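Local atomic coordinates of Hia (Haemophilus influenzae, PDB entry 1S7M), a protein that probably attaches the bacterium to host cells as a homotrimeric autotransporter adhesin of the outer membrane, this chain being a binding-domain fragment. Residues N145-V149 / T161-A165. Numbering follows the deposited sequence.
Sequences NGINV and TFELA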
loop_
_atom_site.group_PDB
_atom_site.type_symbol
_atom_site.label_atom_id
_atom_site.label_comp_id
_atom_site.label_asym_id
_atom_site.label_seq_id
_atom_site.Cartn_x
_atom_site.Cartn_y
_atom_site.Cartn_z
ATOM N N ASN A 145 -25.458 25.261 0.532
ATOM C CA ASN A 145 -26.730 25.902 0.270
ATOM C C ASN A 145 -27.421 25.428 -1.005
ATOM O O ASN A 145 -26.889 25.553 -2.112
ATOM C CB ASN A 145 -26.589 27.425 0.239
ATOM C CG ASN A 145 -27.927 28.113 0.019
ATOM O OD1 ASN A 145 -28.183 28.681 -1.043
ATOM N ND2 ASN A 145 -28.801 28.035 1.020
ATOM N N GLY A 146 -28.615 24.875 -0.819
ATOM C CA GLY A 146 -29.416 24.396 -1.921
ATOM C C GLY A 146 -29.110 23.005 -2.412
ATOM O O GLY A 146 -29.816 22.504 -3.285
ATOM N N ILE A 147 -28.067 22.367 -1.880
ATOM C CA ILE A 147 -27.725 21.024 -2.343
ATOM C C ILE A 147 -27.560 20.054 -1.185
ATOM O O ILE A 147 -26.896 20.363 -0.201
ATOM C CB ILE A 147 -26.432 21.045 -3.173
ATOM C CG1 ILE A 147 -26.595 22.006 -4.359
ATOM C CG2 ILE A 147 -26.107 19.648 -3.667
ATOM C CD1 ILE A 147 -25.375 22.059 -5.294
ATOM N N ASN A 148 -28.195 18.892 -1.284
ATOM C CA ASN A 148 -28.072 17.907 -0.217
ATOM C C ASN A 148 -27.174 16.765 -0.646
ATOM O O ASN A 148 -27.428 16.102 -1.642
ATOM C CB ASN A 148 -29.442 17.370 0.218
ATOM C CG ASN A 148 -30.198 18.354 1.110
ATOM O OD1 ASN A 148 -29.588 19.155 1.842
ATOM N ND2 ASN A 148 -31.534 18.289 1.065
ATOM N N VAL A 149 -26.116 16.555 0.121
ATOM C CA VAL A 149 -25.142 15.515 -0.192
ATOM C C VAL A 149 -25.213 14.374 0.825
ATOM O O VAL A 149 -24.927 14.571 2.006
ATOM C CB VAL A 149 -23.705 16.113 -0.208
ATOM C CG1 VAL A 149 -22.731 15.100 -0.734
ATOM C CG2 VAL A 149 -23.684 17.382 -1.041
ATOM N N THR A 161 -24.644 10.551 -3.103
ATOM C CA THR A 161 -25.716 11.090 -3.932
ATOM C C THR A 161 -25.894 12.593 -3.778
ATOM O O THR A 161 -25.774 13.134 -2.672
ATOM C CB THR A 161 -27.052 10.362 -3.635
ATOM O OG1 THR A 161 -26.945 9.009 -4.072
ATOM C CG2 THR A 161 -28.207 11.011 -4.385
ATOM N N PHE A 162 -26.198 13.246 -4.901
ATOM C CA PHE A 162 -26.361 14.700 -4.949
ATOM C C PHE A 162 -27.744 15.139 -5.436
ATOM O O PHE A 162 -28.151 14.805 -6.542
ATOM C CB PHE A 162 -25.283 15.306 -5.865
ATOM C CG PHE A 162 -23.879 14.977 -5.443
ATOM C CD1 PHE A 162 -23.337 13.721 -5.700
ATOM C CD2 PHE A 162 -23.120 15.909 -4.740
ATOM C CE1 PHE A 162 -22.047 13.393 -5.255
ATOM C CE2 PHE A 162 -21.827 15.600 -4.284
ATOM C CZ PHE A 162 -21.287 14.338 -4.542
ATOM N N GLU A 163 -28.452 15.911 -4.618
ATOM C CA GLU A 163 -29.777 16.376 -5.010
ATOM C C GLU A 163 -30.071 17.789 -4.514
ATOM O O GLU A 163 -29.494 18.250 -3.523
ATOM C CB GLU A 163 -30.846 15.428 -4.449
ATOM C CG GLU A 163 -30.819 15.381 -2.925
ATOM C CD GLU A 163 -31.848 14.432 -2.323
ATOM O OE1 GLU A 163 -32.013 13.306 -2.853
ATOM O OE2 GLU A 163 -32.476 14.814 -1.303
ATOM N N LEU A 164 -30.988 18.466 -5.201
ATOM C CA LEU A 164 -31.397 19.812 -4.806
ATOM C C LEU A 164 -32.086 19.683 -3.460
ATOM O O LEU A 164 -32.777 18.700 -3.219
ATOM C CB LEU A 164 -32.392 20.383 -5.814
ATOM C CG LEU A 164 -31.871 20.603 -7.237
ATOM C CD1 LEU A 164 -33.034 20.944 -8.175
ATOM C CD2 LEU A 164 -30.835 21.720 -7.225
ATOM N N ALA A 165 -31.894 20.659 -2.583
ATOM C CA ALA A 165 -32.535 20.633 -1.273
ATOM C C ALA A 165 -33.989 21.097 -1.413
ATOM O O ALA A 165 -34.418 21.345 -2.564
ATOM C CB ALA A 165 -31.792 21.539 -0.301
#
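The open end of the antiparallel beta hairpin formed by strands 147-154 and 157-164 is closed by residues 146-149 pairing with 162-165. Within this end, Asn148 and Glu163 form the hydrogen-bonded pair: Asn148 N gives a short, nearly straight bond to Glu163 O (2.7 Å), approaching almost in line with the carbonyl, and Glu163 N returns a longer one to Asn148 O (3.2 Å). One step outward, Ala165 N reaches Gly146 O at 2.9 Å from well above the carbonyl plane; this bond carries the pairing to the residue just before the start of strand 147-154. At the positive phi of Gly146 (84°) a CB would be pressed against the carbonyl O of Asn145.

Val149 and Phe162, a non-hydrogen-bonded pair, project side by side from one face of the hairpin. Both valine methyls come near CD2 and CE2 of the ring, Val149 CG1 obliquely and closest, at 3.7 Å from Phe162 CE2. On the other face, Asn148 CB meets Glu163 CG at 4.0 Å. With CG anti to its carbonyl carbon (chi1 -77°), the Asn148 amide extends along the partner strand to Ala165, its ND2 resting 3.5 Å from Ala165 CB.

The Val149-Phe162 face turns inward in the trimer: Phe162 meets Phe162 of both other subunits, and Ile147 packs on Ile147 of the second. Thr161 and Phe162 also pair in parallel with a strand of that second subunit. Hairpins packed through shared Phe162 contacts, with the sheet running on between subunits, are consistent with the trimeric Trp-ring domain of autotransporter adhesins.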